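Side-chain contacts in fructose transport system repressor FruR (Pseudomonas putida, PDB 3O74), which probably binds specific DNA sequences to repress or activate transcription, with fructose 1-phosphate as its preferred effector: residues Gln110-Leu115 against Gly140-Ala145; Val190-Val195 against Leu209-Phe214. All blocks are in the same frame, centred on the assembly; numbering follows the deposited sequence.

Contact 1 (Gln110-Leu115 against Gly140-Ala145); sequences QLAASL and GGFDEA
Behind the face on which A112 and A113 meet A145, the hydroxyl of S114 is gripped by two groups: OG donates to L111 O, one turn back in its own helix, at 2.7 Å, and also bonds to ND2 of N228. OG approaches L111 O off the C=O line (C=O...OG 134°) and tilted 23° from the carbonyl plane. A serine suits this place because its short hydroxyl can fold back on the helix and still reach a strand residue.

The contact itself is apolar and small. A112, A113 and A145, with nothing beyond CB, let the two backbones come close: the CA atoms of A113 and A145 are 5.7 Å apart. A112 CB does most of the touching. It meets A145 CB at 3.9 Å and, from an oblique direction, reaches F142 CD1 at the same distance of 3.9 Å. F142 holds CG anti to its backbone N (chi1 174°); although CB does not point at the other helix, the ring is carried towards it and meets that methyl. A145 CB also approaches the backbone at A113 N, 4.1 Å away, and brushes A113 CB at 4.4 Å.

Helix 104-116 thus packs beside helix 133-144, where F142 also rests on S108 and A145 on R109. Beneath them runs the sheet: L111 and L115 lie on V185 of strand 183-186, and D143 OD1 forms a salt bridge with R155 of strand 152-158.

Contact 2 (Val190-Val195 against Leu209-Phe214); sequences VLLQGV and LQLGTF
L192 and T213 meet where helix 189-201 lies on its strand, and the leucine can be followed outward atom by atom. Its CB passes T213 OG1 at 4.1 Å, a van der Waals approach to the flank of the hydroxyl. CG stands anti to the backbone N (chi1 -177°), sending the branched end on over the strand, where the two methyls part company. CD2 settles on T213, 3.9 Å from CG2 and 4.0 Å from CB. CD1 turns towards the other end of the strand and meets L211 CD1 more loosely, at 4.3 Å. The fork of leucine fits this place because one residue can serve two strand positions at once, those before and after G212. L192 and T213 cross at about a right angle, so that the leucine tip lies across the threonine.

The two segments belong to a beta-alpha-beta crossover: strand 183-186 leads into helix 189-201, which returns to strand 210-214 alongside the first, the repeating unit of the open parallel sheets in LacI-type sugar-binding domains. L192 lies over this pair and beyond it, touching T186 on one strand and V227 of strand 227-231 as well.

T213 offers two chemistries. Its CG2 belongs to the apolar layer, while its buried OG1 is held by two partners, giving a bond to F214 O at 3.0 Å and pairing with OG1 of T186. OG1 comes to F214 O at a C=O...OG1 angle of 122°, tilted 29° from the carbonyl plane. Farther along the helix V195 points towards the strand and rests on L184, and the backbone O of Q193 accepts a hydrogen bond from NE2 of Q218 of the second subunit.

In the fold
The helix of contact 2 (189-201) and the helices of contact 1 pack on opposite faces of one sheet, and the contact centres are about 15 Å apart. The residues that touch in contact 2 are all buried, and it joins helix to strand, so branched side chains of different shape fill the layer between them. Contact 1 joins two helices and is only partly buried. Strand 210-214 connects the two: T213 and L211 face helix 189-201, whereas F214 turns to helix 104-116, where L111 CD2 packs against F214 CD1 at 3.8 Å. Contact 2 links successive elements of one crossover; the helices of contact 1 are separated in the chain by strand 122-128.

Contact 1 (Gln110-Leu115 against Gly140-Ala145)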
loop_
_atom_site.group_PDB
_atom_site.type_symbol
_atom_site.label_atom_id
_atom_site.label_comp_id
_atom_site.label_asym_id
_atom_site.label_seq_id
_atom_site.Cartn_x
_atom_site.Cartn_y
_atom_site.Cartn_z
ATOM N N GLN B 110 -20.635 -11.237 -12.193
ATOM C CA GLN B 110 -20.908 -12.072 -11.032
ATOM C C GLN B 110 -21.144 -11.228 -9.785
ATOM O O GLN B 110 -22.017 -11.535 -8.972
ATOM C CB GLN B 110 -19.741 -13.021 -10.766
ATOM C CG GLN B 110 -19.558 -14.121 -11.788
ATOM C CD GLN B 110 -18.621 -15.201 -11.288
ATOM O OE1 GLN B 110 -18.781 -15.708 -10.177
ATOM N NE2 GLN B 110 -17.634 -15.556 -12.102
ATOM N N LEU B 111 -20.352 -10.171 -9.635
ATOM C CA LEU B 111 -20.456 -9.297 -8.475
ATOM C C LEU B 111 -21.851 -8.679 -8.394
ATOM O O LEU B 111 -22.502 -8.735 -7.352
ATOM C CB LEU B 111 -19.379 -8.208 -8.529
ATOM C CG LEU B 111 -19.135 -7.370 -7.274
ATOM C CD1 LEU B 111 -18.880 -8.257 -6.063
ATOM C CD2 LEU B 111 -17.967 -6.422 -7.498
ATOM N N ALA B 112 -22.312 -8.108 -9.503
ATOM C CA ALA B 112 -23.626 -7.480 -9.546
ATOM C C ALA B 112 -24.738 -8.509 -9.354
ATOM O O ALA B 112 -25.702 -8.270 -8.627
ATOM C CB ALA B 112 -23.812 -6.729 -10.852
ATOM N N ALA B 113 -24.595 -9.657 -10.007
ATOM C CA ALA B 113 -25.583 -10.725 -9.899
ATOM C C ALA B 113 -25.729 -11.206 -8.457
ATOM O O ALA B 113 -26.817 -11.595 -8.032
ATOM C CB ALA B 113 -25.215 -11.879 -10.813
ATOM N N SER B 114 -24.635 -11.174 -7.703
ATOM C CA SER B 114 -24.667 -11.623 -6.315
ATOM C C SER B 114 -25.511 -10.695 -5.438
ATOM O O SER B 114 -26.052 -11.120 -4.418
ATOM C CB SER B 114 -23.252 -11.783 -5.745
ATOM O OG SER B 114 -22.684 -10.537 -5.379
ATOM N N LEU B 115 -25.621 -9.431 -5.840
ATOM C CA LEU B 115 -26.456 -8.471 -5.122
ATOM C C LEU B 115 -27.908 -8.571 -5.584
ATOM O O LEU B 115 -28.838 -8.400 -4.795
ATOM C CB LEU B 115 -25.948 -7.044 -5.334
ATOM C CG LEU B 115 -24.460 -6.782 -5.085
ATOM C CD1 LEU B 115 -24.166 -5.288 -5.124
ATOM C CD2 LEU B 115 -24.010 -7.387 -3.765
ATOM N N GLY B 140 -19.327 -2.634 -18.100
ATOM C CA GLY B 140 -19.918 -3.532 -19.076
ATOM C C GLY B 140 -20.487 -4.786 -18.441
ATOM O O GLY B 140 -21.606 -5.193 -18.752
ATOM N N GLY B 141 -19.716 -5.399 -17.547
ATOM C CA GLY B 141 -20.170 -6.583 -16.839
ATOM C C GLY B 141 -21.359 -6.281 -15.950
ATOM O O GLY B 141 -22.286 -7.086 -15.829
ATOM N N PHE B 142 -21.326 -5.108 -15.327
ATOM C CA PHE B 142 -22.428 -4.643 -14.491
ATOM C C PHE B 142 -23.731 -4.543 -15.291
ATOM O O PHE B 142 -24.777 -5.018 -14.845
ATOM C CB PHE B 142 -22.065 -3.295 -13.854
ATOM C CG PHE B 142 -23.190 -2.649 -13.093
ATOM C CD1 PHE B 142 -23.434 -2.982 -11.772
ATOM C CD2 PHE B 142 -23.985 -1.688 -13.694
ATOM C CE1 PHE B 142 -24.465 -2.379 -11.068
ATOM C CE2 PHE B 142 -25.013 -1.081 -12.998
ATOM C CZ PHE B 142 -25.255 -1.427 -11.682
ATOM N N ASP B 143 -23.667 -3.940 -16.474
ATOM C CA ASP B 143 -24.846 -3.837 -17.337
ATOM C C ASP B 143 -25.356 -5.213 -17.746
ATOM O O ASP B 143 -26.561 -5.465 -17.745
ATOM C CB ASP B 143 -24.535 -3.024 -18.593
ATOM C CG ASP B 143 -24.292 -1.559 -18.297
ATOM O OD1 ASP B 143 -24.643 -1.106 -17.187
ATOM O OD2 ASP B 143 -23.757 -0.856 -19.180
ATOM N N GLU B 144 -24.428 -6.096 -18.097
ATOM C CA GLU B 144 -24.765 -7.437 -18.563
ATOM C C GLU B 144 -25.609 -8.206 -17.547
ATOM O O GLU B 144 -26.525 -8.937 -17.919
ATOM C CB GLU B 144 -23.489 -8.214 -18.891
ATOM C CG GLU B 144 -23.643 -9.722 -18.843
ATOM C CD GLU B 144 -23.902 -10.345 -20.201
ATOM O OE1 GLU B 144 -23.474 -9.762 -21.220
ATOM O OE2 GLU B 144 -24.522 -11.429 -20.247
ATOM N N ALA B 145 -25.301 -8.034 -16.266
ATOM C CA ALA B 145 -26.038 -8.716 -15.207
ATOM C C ALA B 145 -27.401 -8.074 -14.970
ATOM O O ALA B 145 -28.250 -8.634 -14.275
ATOM C CB ALA B 145 -25.230 -8.733 -13.920
#

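Contact 2 (Val190-Val195 against Leu209-Phe214)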
loop_
_atom_site.group_PDB
_atom_site.type_symbol
_atom_site.label_atom_id
_atom_site.label_comp_id
_atom_site.label_asym_id
_atom_site.label_seq_id
_atom_site.Cartn_x
_atom_site.Cartn_y
_atom_site.Cartn_z
ATOM N N VAL B 190 -10.767 1.623 -3.305
ATOM C CA VAL B 190 -10.530 2.989 -2.839
ATOM C C VAL B 190 -11.796 3.831 -2.964
ATOM O O VAL B 190 -12.039 4.726 -2.154
ATOM C CB VAL B 190 -9.354 3.679 -3.572
ATOM C CG1 VAL B 190 -9.707 3.969 -5.018
ATOM C CG2 VAL B 190 -8.979 4.963 -2.862
ATOM N N LEU B 191 -12.602 3.542 -3.980
ATOM C CA LEU B 191 -13.881 4.223 -4.133
ATOM C C LEU B 191 -14.832 3.807 -3.023
ATOM O O LEU B 191 -15.580 4.627 -2.509
ATOM C CB LEU B 191 -14.508 3.932 -5.502
ATOM C CG LEU B 191 -13.793 4.544 -6.707
ATOM C CD1 LEU B 191 -14.374 4.016 -8.019
ATOM C CD2 LEU B 191 -13.860 6.058 -6.660
ATOM N N LEU B 192 -14.797 2.530 -2.651
ATOM C CA LEU B 192 -15.617 2.046 -1.543
ATOM C C LEU B 192 -15.280 2.781 -0.246
ATOM O O LEU B 192 -16.149 3.012 0.592
ATOM C CB LEU B 192 -15.418 0.541 -1.345
ATOM C CG LEU B 192 -16.283 -0.091 -0.246
ATOM C CD1 LEU B 192 -17.771 0.042 -0.581
ATOM C CD2 LEU B 192 -15.915 -1.555 -0.012
ATOM N N GLN B 193 -14.010 3.136 -0.080
ATOM C CA GLN B 193 -13.577 3.848 1.118
ATOM C C GLN B 193 -14.296 5.180 1.253
ATOM O O GLN B 193 -14.664 5.590 2.356
ATOM C CB GLN B 193 -12.071 4.087 1.085
ATOM C CG GLN B 193 -11.234 2.838 1.205
ATOM C CD GLN B 193 -9.758 3.158 1.301
ATOM O OE1 GLN B 193 -9.323 3.850 2.219
ATOM N NE2 GLN B 193 -8.983 2.665 0.349
ATOM N N GLY B 194 -14.483 5.859 0.125
ATOM C CA GLY B 194 -15.204 7.117 0.111
ATOM C C GLY B 194 -16.666 6.884 0.433
ATOM O O GLY B 194 -17.296 7.677 1.135
ATOM N N VAL B 195 -17.204 5.786 -0.089
ATOM C CA VAL B 195 -18.573 5.392 0.209
ATOM C C VAL B 195 -18.746 5.234 1.719
ATOM O O VAL B 195 -19.721 5.713 2.290
ATOM C CB VAL B 195 -18.948 4.080 -0.504
ATOM C CG1 VAL B 195 -20.200 3.481 0.110
ATOM C CG2 VAL B 195 -19.131 4.314 -2.007
ATOM N N LEU B 209 -27.237 -1.159 3.014
ATOM C CA LEU B 209 -27.337 -1.603 1.623
ATOM C C LEU B 209 -26.567 -2.893 1.340
ATOM O O LEU B 209 -25.722 -3.314 2.130
ATOM C CB LEU B 209 -26.879 -0.504 0.654
ATOM C CG LEU B 209 -25.772 0.482 1.044
ATOM C CD1 LEU B 209 -24.667 -0.167 1.857
ATOM C CD2 LEU B 209 -25.205 1.156 -0.200
ATOM N N GLN B 210 -26.880 -3.517 0.206
ATOM C CA GLN B 210 -26.097 -4.634 -0.314
ATOM C C GLN B 210 -24.862 -4.080 -1.016
ATOM O O GLN B 210 -24.990 -3.306 -1.965
ATOM C CB GLN B 210 -26.923 -5.441 -1.315
ATOM C CG GLN B 210 -28.175 -6.072 -0.735
ATOM C CD GLN B 210 -27.925 -7.460 -0.188
ATOM O OE1 GLN B 210 -27.732 -7.641 1.013
ATOM N NE2 GLN B 210 -27.931 -8.452 -1.069
ATOM N N LEU B 211 -23.675 -4.481 -0.565
ATOM C CA LEU B 211 -22.430 -3.924 -1.096
ATOM C C LEU B 211 -21.551 -4.940 -1.810
ATOM O O LEU B 211 -21.371 -6.065 -1.345
ATOM C CB LEU B 211 -21.611 -3.269 0.017
ATOM C CG LEU B 211 -22.058 -1.914 0.549
ATOM C CD1 LEU B 211 -21.095 -1.453 1.628
ATOM C CD2 LEU B 211 -22.128 -0.898 -0.577
ATOM N N GLY B 212 -20.979 -4.514 -2.930
ATOM C CA GLY B 212 -20.026 -5.321 -3.664
ATOM C C GLY B 212 -18.945 -4.432 -4.250
ATOM O O GLY B 212 -19.222 -3.309 -4.677
ATOM N N THR B 213 -17.714 -4.932 -4.280
ATOM C CA THR B 213 -16.587 -4.124 -4.730
ATOM C C THR B 213 -15.516 -4.957 -5.425
ATOM O O THR B 213 -15.431 -6.170 -5.232
ATOM C CB THR B 213 -15.927 -3.378 -3.552
ATOM O OG1 THR B 213 -14.950 -2.456 -4.049
ATOM C CG2 THR B 213 -15.253 -4.362 -2.600
ATOM N N PHE B 214 -14.714 -4.293 -6.251
ATOM C CA PHE B 214 -13.486 -4.883 -6.757
ATOM C C PHE B 214 -12.393 -4.655 -5.730
ATOM O O PHE B 214 -12.403 -3.654 -5.013
ATOM C CB PHE B 214 -13.098 -4.261 -8.095
ATOM C CG PHE B 214 -13.846 -4.828 -9.263
ATOM C CD1 PHE B 214 -15.201 -4.588 -9.420
ATOM C CD2 PHE B 214 -13.190 -5.596 -10.212
ATOM C CE1 PHE B 214 -15.891 -5.112 -10.502
ATOM C CE2 PHE B 214 -13.869 -6.119 -11.290
ATOM C CZ PHE B 214 -15.221 -5.878 -11.437
#